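Local atomic coordinates of uncharacterized DUF364 family protein (Pyrococcus horikoshii, PDB entry 3NPG), a protein that is of unknown function but carries domains named for putative heavy-metal chelation, so it may bind metal ions. Residues I193-P198 with T210-L215; D166-S171 with D185-A190; I97-A102 with I243-E248. All blocks are in the same frame, centred on the assembly; numbering follows the deposited sequence.

Contact 1 of 3, residues I193-P198 with T210-L215; sequences IVITGP and TKVTHL
I193 meets K211, V212 and T213 where two parallel strands begin to pair. Its CB lies 3.8 Å from K211 O and close to the CA of V212. CG1 sits beside the backbone N, chi1 -57°, and stays near the same K211 O. CD1 meets K211 twice, its O at 3.4 Å and its CB at 3.6 Å. The rest of the lysine runs on, extended, and its NZ bonds to the carbonyl of A187. On the other branch, CG2 only brushes V212 CG2.

The backbone of I193 is gripped by T213 and H214. T213 OG1 accepts from I193 N at 2.9 Å, and the bond is bent, 144° at the hydrogen. I193 O takes two donors. T213 N lies in the carbonyl plane on a lone pair, while H214 N is tilted out of that plane at 3.2 Å. T213 OG1 and H214 ND1 also share a hydrogen bond, which would limit the turning of the imidazole. Regular parallel pairing follows, V194 with H214 and I195 with L215. The bond from I195 N to H214 O is weak.

L215 lies on the same sheet face as I195, and V212, from the loop before the strand, packs against I195 as well. The side chains of V212 and I195 cross at about a right angle, with CG1 of V212 3.7 Å from CG1 of I195. L215 CD2 reaches I195 CB. Helix 180-186 covers this side, with L180 on I195 and L184 on I193 and V212. V194 and H214 face helix 107-112. Strands 167-171 and 242-248 flank the pair in the mixed sheet of the Rossmann-like domain.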
loop_
_atom_site.group_PDB
_atom_site.type_symbol
_atom_site.label_atom_id
_atom_site.label_comp_id
_atom_site.label_asym_id
_atom_site.label_seq_id
_atom_site.Cartn_x
_atom_site.Cartn_y
_atom_site.Cartn_z
ATOM N N ILE A 193 2.454 10.459 28.553
ATOM C CA ILE A 193 2.787 10.358 27.125
ATOM C C ILE A 193 4.176 9.753 26.961
ATOM O O ILE A 193 5.175 10.381 27.327
ATOM C CB ILE A 193 2.647 11.733 26.395
ATOM C CG1 ILE A 193 1.213 12.305 26.564
ATOM C CG2 ILE A 193 3.031 11.608 24.907
ATOM C CD1 ILE A 193 1.050 13.693 26.137
ATOM N N VAL A 194 4.236 8.508 26.456
ATOM C CA VAL A 194 5.495 7.776 26.292
ATOM C C VAL A 194 5.870 7.655 24.813
ATOM O O VAL A 194 5.090 7.123 24.018
ATOM C CB VAL A 194 5.435 6.377 26.975
ATOM C CG1 VAL A 194 6.800 5.707 26.969
ATOM C CG2 VAL A 194 4.891 6.482 28.394
ATOM N N ILE A 195 7.066 8.135 24.447
ATOM C CA ILE A 195 7.593 7.993 23.084
ATOM C C ILE A 195 8.561 6.803 23.077
ATOM O O ILE A 195 9.641 6.884 23.665
ATOM C CB ILE A 195 8.260 9.322 22.592
ATOM C CG1 ILE A 195 7.314 10.553 22.784
ATOM C CG2 ILE A 195 8.747 9.207 21.148
ATOM C CD1 ILE A 195 5.889 10.433 22.120
ATOM N N THR A 196 8.107 5.656 22.542
ATOM C CA THR A 196 8.856 4.402 22.630
ATOM C C THR A 196 9.481 3.956 21.311
ATOM O O THR A 196 8.855 4.063 20.255
ATOM C CB THR A 196 7.995 3.299 23.279
ATOM O OG1 THR A 196 8.806 2.144 23.502
ATOM C CG2 THR A 196 6.779 2.928 22.435
ATOM N N GLY A 197 10.684 3.391 21.402
ATOM C CA GLY A 197 11.398 2.854 20.251
ATOM C C GLY A 197 12.812 3.375 20.101
ATOM O O GLY A 197 13.156 4.427 20.649
ATOM N N PRO A 198 13.649 2.689 19.280
ATOM C CA PRO A 198 15.041 3.161 19.077
ATOM C C PRO A 198 15.158 4.586 18.503
ATOM O O PRO A 198 16.189 5.221 18.682
ATOM C CB PRO A 198 15.637 2.116 18.121
ATOM C CG PRO A 198 14.797 0.908 18.301
ATOM C CD PRO A 198 13.408 1.407 18.589
ATOM N N THR A 210 7.286 20.278 26.503
ATOM C CA THR A 210 6.250 19.531 25.774
ATOM C C THR A 210 5.425 18.662 26.725
ATOM O O THR A 210 5.773 18.530 27.901
ATOM C CB THR A 210 6.865 18.696 24.622
ATOM O OG1 THR A 210 7.591 17.597 25.167
ATOM C CG2 THR A 210 7.755 19.522 23.704
ATOM N N LYS A 211 4.343 18.056 26.211
ATOM C CA LYS A 211 3.477 17.187 27.009
ATOM C C LYS A 211 4.090 15.786 27.211
ATOM O O LYS A 211 3.581 15.008 28.025
ATOM C CB LYS A 211 2.080 17.083 26.380
ATOM C CG LYS A 211 1.268 18.371 26.459
ATOM C CD LYS A 211 -0.153 18.155 25.966
ATOM C CE LYS A 211 -0.949 19.433 25.934
ATOM N NZ LYS A 211 -2.300 19.221 25.358
ATOM N N VAL A 212 5.199 15.470 26.480
ATOM C CA VAL A 212 5.906 14.178 26.609
ATOM C C VAL A 212 6.393 14.003 28.048
ATOM O O VAL A 212 7.051 14.901 28.589
ATOM C CB VAL A 212 7.089 14.053 25.592
ATOM C CG1 VAL A 212 7.822 12.723 25.758
ATOM C CG2 VAL A 212 6.604 14.227 24.156
ATOM N N THR A 213 6.047 12.871 28.678
ATOM C CA THR A 213 6.415 12.622 30.079
ATOM C C THR A 213 7.613 11.685 30.207
ATOM O O THR A 213 8.437 11.862 31.104
ATOM C CB THR A 213 5.206 12.116 30.864
ATOM O OG1 THR A 213 4.719 10.921 30.242
ATOM C CG2 THR A 213 4.085 13.167 30.958
ATOM N N HIS A 214 7.702 10.676 29.323
ATOM C CA HIS A 214 8.776 9.684 29.365
ATOM C C HIS A 214 9.341 9.408 27.980
ATOM O O HIS A 214 8.664 9.629 26.974
ATOM C CB HIS A 214 8.266 8.363 29.986
ATOM C CG HIS A 214 7.820 8.489 31.407
ATOM N ND1 HIS A 214 6.572 8.988 31.729
ATOM C CD2 HIS A 214 8.447 8.117 32.546
ATOM C CE1 HIS A 214 6.503 8.953 33.050
ATOM N NE2 HIS A 214 7.600 8.426 33.583
ATOM N N LEU A 215 10.568 8.873 27.935
ATOM C CA LEU A 215 11.211 8.408 26.717
ATOM C C LEU A 215 11.655 6.974 26.921
ATOM O O LEU A 215 12.464 6.703 27.812
ATOM C CB LEU A 215 12.427 9.296 26.358
ATOM C CG LEU A 215 12.123 10.561 25.547
ATOM C CD1 LEU A 215 13.328 11.475 25.501
ATOM C CD2 LEU A 215 11.665 10.213 24.127
#

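Contact 2 of 3, residues D166-S171 with D185-A190; sequences DGIIAS and DRAKKA
D166 and A190 bring the two backbones together where strand 167-171 begins, their CA atoms 4.0 Å apart, with a CA-H...O contact from A190 CA to D166 O at 3.4 Å. No direct hydrogen bond joins the two segments.

I168 carries the apolar part. Its CG1 stands beside the backbone N, chi1 -65°, and the chain then runs out to CD1. This one methyl meets two alanines: A187 CB at 3.6 Å and A190 CB at 3.8 Å. A187 is the centre of an inverse gamma turn, just after helix 180-186. The chain turns back there toward strand 192-196. The segment is thus the returning part of a beta-alpha-beta crossover, which joins the neighbouring parallel strands 167-171 and 192-196 in the Rossmann-like sheet. L162 and I122 also touch I168.

At the partly exposed end, D166 and K189 lie side by side and point the same way. D166 OD1 is 3.3 Å from K189 CE. K189 NZ is 4.1 Å from D166 OD1, beyond a salt bridge, though the opposite charges may still attract. A water links the segments by donating to D166 OD1 at 3.2 Å and to K189 O at 2.9 Å. The other carboxylate oxygen, OD2, accepts from the backbone N of R118 at the start of strand 118-122.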
loop_
_atom_site.group_PDB
_atom_site.type_symbol
_atom_site.label_atom_id
_atom_site.label_comp_id
_atom_site.label_asym_id
_atom_site.label_seq_id
_atom_site.Cartn_x
_atom_site.Cartn_y
_atom_site.Cartn_z
ATOM N N ASP A 166 -6.288 8.835 28.578
ATOM C CA ASP A 166 -5.539 9.267 29.765
ATOM C C ASP A 166 -4.048 8.990 29.594
ATOM O O ASP A 166 -3.222 9.604 30.273
ATOM C CB ASP A 166 -6.064 8.553 31.019
ATOM C CG ASP A 166 -7.566 8.489 31.086
ATOM O OD1 ASP A 166 -8.194 9.541 31.328
ATOM O OD2 ASP A 166 -8.121 7.392 30.874
ATOM N N GLY A 167 -3.723 8.025 28.736
ATOM C CA GLY A 167 -2.345 7.647 28.453
ATOM C C GLY A 167 -2.085 7.453 26.976
ATOM O O GLY A 167 -2.970 7.008 26.240
ATOM N N ILE A 168 -0.869 7.807 26.522
ATOM C CA ILE A 168 -0.475 7.663 25.115
ATOM C C ILE A 168 0.871 6.956 24.992
ATOM O O ILE A 168 1.853 7.388 25.604
ATOM C CB ILE A 168 -0.468 9.046 24.385
ATOM C CG1 ILE A 168 -1.888 9.640 24.309
ATOM C CG2 ILE A 168 0.161 8.932 22.981
ATOM C CD1 ILE A 168 -1.923 11.072 24.022
ATOM N N ILE A 169 0.920 5.866 24.195
ATOM C CA ILE A 169 2.173 5.175 23.879
ATOM C C ILE A 169 2.411 5.306 22.386
ATOM O O ILE A 169 1.810 4.569 21.597
ATOM C CB ILE A 169 2.177 3.687 24.360
ATOM C CG1 ILE A 169 1.891 3.588 25.870
ATOM C CG2 ILE A 169 3.499 2.999 24.006
ATOM C CD1 ILE A 169 1.746 2.203 26.352
ATOM N N ALA A 170 3.175 6.345 21.985
ATOM C CA ALA A 170 3.421 6.644 20.574
ATOM C C ALA A 170 4.761 6.127 20.129
ATOM O O ALA A 170 5.779 6.419 20.767
ATOM C CB ALA A 170 3.334 8.146 20.331
ATOM N N SER A 171 4.779 5.347 19.026
ATOM C CA SER A 171 6.017 4.847 18.442
ATOM C C SER A 171 6.921 6.023 18.128
ATOM O O SER A 171 6.453 7.030 17.588
ATOM C CB SER A 171 5.726 4.060 17.168
ATOM O OG SER A 171 6.922 3.613 16.550
ATOM N N ASP A 185 -0.618 18.053 20.580
ATOM C CA ASP A 185 -1.671 19.073 20.543
ATOM C C ASP A 185 -3.040 18.470 20.889
ATOM O O ASP A 185 -3.838 19.112 21.581
ATOM C CB ASP A 185 -1.715 19.758 19.162
ATOM C CG ASP A 185 -2.965 20.605 18.916
ATOM O OD1 ASP A 185 -3.264 21.487 19.759
ATOM O OD2 ASP A 185 -3.620 20.409 17.861
ATOM N N ARG A 186 -3.304 17.227 20.429
ATOM C CA ARG A 186 -4.588 16.565 20.665
ATOM C C ARG A 186 -4.627 15.794 21.987
ATOM O O ARG A 186 -5.697 15.360 22.408
ATOM C CB ARG A 186 -4.962 15.657 19.476
ATOM C CG ARG A 186 -5.116 16.418 18.144
ATOM C CD ARG A 186 -6.157 17.529 18.231
ATOM N NE ARG A 186 -7.521 16.999 18.291
ATOM C CZ ARG A 186 -8.596 17.739 18.560
ATOM N NH1 ARG A 186 -8.472 19.036 18.814
ATOM N NH2 ARG A 186 -9.800 17.185 18.586
ATOM N N ALA A 187 -3.473 15.679 22.675
ATOM C CA ALA A 187 -3.388 15.006 23.980
ATOM C C ALA A 187 -3.917 15.926 25.096
ATOM O O ALA A 187 -3.166 16.312 25.998
ATOM C CB ALA A 187 -1.951 14.615 24.264
ATOM N N LYS A 188 -5.218 16.281 25.020
ATOM C CA LYS A 188 -5.865 17.243 25.925
ATOM C C LYS A 188 -5.938 16.758 27.379
ATOM O O LYS A 188 -5.710 17.547 28.298
ATOM C CB LYS A 188 -7.292 17.595 25.422
ATOM C CG LYS A 188 -7.378 17.962 23.940
ATOM C CD LYS A 188 -6.816 19.344 23.644
ATOM C CE LYS A 188 -7.054 19.741 22.208
ATOM N NZ LYS A 188 -6.308 20.971 21.848
ATOM N N LYS A 189 -6.303 15.479 27.584
ATOM C CA LYS A 189 -6.585 14.916 28.909
ATOM C C LYS A 189 -5.497 13.886 29.363
ATOM O O LYS A 189 -5.542 13.388 30.499
ATOM C CB LYS A 189 -7.986 14.265 28.881
ATOM C CG LYS A 189 -8.526 13.836 30.222
ATOM C CD LYS A 189 -9.979 13.405 30.120
ATOM C CE LYS A 189 -10.137 11.907 30.181
ATOM N NZ LYS A 189 -11.566 11.506 30.173
ATOM N N ALA A 190 -4.520 13.592 28.480
ATOM C CA ALA A 190 -3.479 12.611 28.783
ATOM C C ALA A 190 -2.515 13.113 29.836
ATOM O O ALA A 190 -2.032 14.247 29.751
ATOM C CB ALA A 190 -2.731 12.225 27.523
HETATM O O HOH W 1 -7.061 12.189 32.677
#

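Contact 3 of 3, residues I97-A102 with I243-E248; sequences IDLREA and IKYVIE
L99 drives a methyl onto the ring of Y245, which projects from the last strand of the mixed sheet. This strand, 242-248, runs antiparallel to 214-220 and forms one border of the Rossmann-like sheet within the chain. The loop that follows helix 79-96 covers part of it.

L99 CD2 is the main bump. It stands over one face of the phenol ring, 3.6 Å from the centroid and 11° off the ring normal, a CH-pi contact. The two side chains cross at about a right angle. Y245 CG lies between the backbone N and the carbonyl carbon, chi1 65°, and this turns the ring toward the loop. The other methyl of L99, CD1, touches I243 CD1 more loosely. I97 CD1 comes only loosely near Y245 OH, which has a weak hydrogen bond to Q94 in helix 79-96.

L99 to A102 form a type I beta turn, which brings A102 back to the strand. The small A102 CB sits against the strand between Y245 CB, 4.2 Å away, and I247 CB, 4.4 Å away, with V246 O nearest at 4.0 Å. Its CA makes a CA-H...O contact with V246 O. The next residue, K103, bonds through its backbone to V246.

I247 extends toward the start of the turn. Its CG1 is anti to the backbone N, chi1 -170°, and CD1 meets L99 CD2. The same CD1 comes to 3.4 Å from D98 O.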
loop_
_atom_site.group_PDB
_atom_site.type_symbol
_atom_site.label_atom_id
_atom_site.label_comp_id
_atom_site.label_asym_id
_atom_site.label_seq_id
_atom_site.Cartn_x
_atom_site.Cartn_y
_atom_site.Cartn_z
ATOM N N ILE A 97 23.972 11.347 26.541
ATOM C CA ILE A 97 22.884 10.810 27.382
ATOM C C ILE A 97 23.360 10.376 28.788
ATOM O O ILE A 97 24.342 9.641 28.913
ATOM C CB ILE A 97 22.075 9.681 26.644
ATOM C CG1 ILE A 97 20.736 9.374 27.359
ATOM C CG2 ILE A 97 22.917 8.405 26.440
ATOM C CD1 ILE A 97 19.618 10.321 27.037
ATOM N N ASP A 98 22.674 10.870 29.842
ATOM C CA ASP A 98 22.951 10.486 31.223
ATOM C C ASP A 98 21.808 9.616 31.720
ATOM O O ASP A 98 20.673 10.089 31.833
ATOM C CB ASP A 98 23.126 11.736 32.114
ATOM C CG ASP A 98 23.599 11.450 33.540
ATOM O OD1 ASP A 98 23.984 10.289 33.822
ATOM O OD2 ASP A 98 23.640 12.391 34.345
ATOM N N LEU A 99 22.083 8.321 31.930
ATOM C CA LEU A 99 21.055 7.356 32.305
ATOM C C LEU A 99 21.095 7.000 33.802
ATOM O O LEU A 99 20.698 5.898 34.184
ATOM C CB LEU A 99 21.173 6.093 31.429
ATOM C CG LEU A 99 21.014 6.318 29.922
ATOM C CD1 LEU A 99 21.572 5.148 29.133
ATOM C CD2 LEU A 99 19.573 6.574 29.557
ATOM N N ARG A 100 21.509 7.954 34.651
ATOM C CA ARG A 100 21.545 7.746 36.106
ATOM C C ARG A 100 20.152 7.529 36.685
ATOM O O ARG A 100 19.970 6.651 37.526
ATOM C CB ARG A 100 22.234 8.920 36.810
ATOM C CG ARG A 100 23.737 8.778 36.862
ATOM C CD ARG A 100 24.419 10.031 37.367
ATOM N NE ARG A 100 24.122 10.302 38.773
ATOM C CZ ARG A 100 24.845 11.118 39.529
ATOM N NH1 ARG A 100 25.926 11.709 39.034
ATOM N NH2 ARG A 100 24.515 11.320 40.796
ATOM N N GLU A 101 19.168 8.323 36.236
ATOM C CA GLU A 101 17.793 8.219 36.736
ATOM C C GLU A 101 16.892 7.452 35.745
ATOM O O GLU A 101 15.657 7.555 35.803
ATOM C CB GLU A 101 17.216 9.615 37.050
ATOM C CG GLU A 101 17.994 10.384 38.116
ATOM C CD GLU A 101 17.949 9.804 39.523
ATOM O OE1 GLU A 101 16.853 9.388 39.966
ATOM O OE2 GLU A 101 19.000 9.828 40.204
ATOM N N ALA A 102 17.513 6.655 34.869
ATOM C CA ALA A 102 16.783 5.841 33.921
ATOM C C ALA A 102 16.302 4.551 34.587
ATOM O O ALA A 102 17.030 3.949 35.378
ATOM C CB ALA A 102 17.661 5.519 32.723
ATOM N N ILE A 243 20.857 -1.790 25.379
ATOM C CA ILE A 243 20.143 -1.888 26.652
ATOM C C ILE A 243 18.931 -0.969 26.655
ATOM O O ILE A 243 19.061 0.224 26.381
ATOM C CB ILE A 243 21.071 -1.655 27.886
ATOM C CG1 ILE A 243 21.942 -0.389 27.720
ATOM C CG2 ILE A 243 21.925 -2.888 28.169
ATOM C CD1 ILE A 243 21.525 0.752 28.568
ATOM N N LYS A 244 17.741 -1.534 26.898
ATOM C CA LYS A 244 16.498 -0.768 26.928
ATOM C C LYS A 244 16.420 0.096 28.186
ATOM O O LYS A 244 16.859 -0.328 29.248
ATOM C CB LYS A 244 15.285 -1.705 26.844
ATOM C CG LYS A 244 15.081 -2.321 25.463
ATOM C CD LYS A 244 13.900 -3.286 25.448
ATOM C CE LYS A 244 13.719 -3.930 24.097
ATOM N NZ LYS A 244 12.645 -4.958 24.116
ATOM N N TYR A 245 15.856 1.309 28.067
ATOM C CA TYR A 245 15.711 2.217 29.206
ATOM C C TYR A 245 14.446 3.045 29.102
ATOM O O TYR A 245 13.966 3.307 28.002
ATOM C CB TYR A 245 16.955 3.148 29.350
ATOM C CG TYR A 245 17.156 4.109 28.189
ATOM C CD1 TYR A 245 16.491 5.333 28.145
ATOM C CD2 TYR A 245 18.072 3.830 27.180
ATOM C CE1 TYR A 245 16.672 6.217 27.082
ATOM C CE2 TYR A 245 18.278 4.717 26.123
ATOM C CZ TYR A 245 17.564 5.903 26.071
ATOM O OH TYR A 245 17.769 6.778 25.031
ATOM N N VAL A 246 13.930 3.494 30.253
ATOM C CA VAL A 246 12.813 4.425 30.331
ATOM C C VAL A 246 13.273 5.630 31.151
ATOM O O VAL A 246 13.645 5.469 32.315
ATOM C CB VAL A 246 11.537 3.774 30.940
ATOM C CG1 VAL A 246 10.431 4.813 31.126
ATOM C CG2 VAL A 246 11.046 2.609 30.081
ATOM N N ILE A 247 13.326 6.820 30.526
ATOM C CA ILE A 247 13.800 8.028 31.201
ATOM C C ILE A 247 12.730 9.130 31.229
ATOM O O ILE A 247 12.004 9.303 30.260
ATOM C CB ILE A 247 15.170 8.512 30.605
ATOM C CG1 ILE A 247 15.798 9.638 31.464
ATOM C CG2 ILE A 247 15.045 8.917 29.111
ATOM C CD1 ILE A 247 17.306 9.744 31.359
ATOM N N GLU A 248 12.593 9.822 32.372
ATOM C CA GLU A 248 11.627 10.914 32.515
ATOM C C GLU A 248 12.106 12.165 31.786
ATOM O O GLU A 248 13.316 12.388 31.669
ATOM C CB GLU A 248 11.385 11.233 33.994
ATOM C CG GLU A 248 10.363 10.334 34.655
ATOM C CD GLU A 248 10.025 10.727 36.080
ATOM O OE1 GLU A 248 10.321 9.932 36.999
ATOM O OE2 GLU A 248 9.484 11.839 36.281
#

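How the contacts relate
From the N terminus, the chain first reaches residues 97-102, after helix 79-96. They meet strand 242-248 near the C terminus, so contact 3 closes the longest loop. Contacts 1 and 2 both nest inside it, in series and without crossing. Contact 2 closes first, around helix 174-177 and most of helix 180-186. Contact 1 then closes a short loop with no helix or strand between its segments. All three reach one mixed sheet. Contacts 1 and 2 join through neighbouring strands 167-171 and 192-196, and contacts 1 and 3 through 214-220 and 242-248. Contacts 2 and 3 do not touch; their nearest atoms are about 10 Å apart.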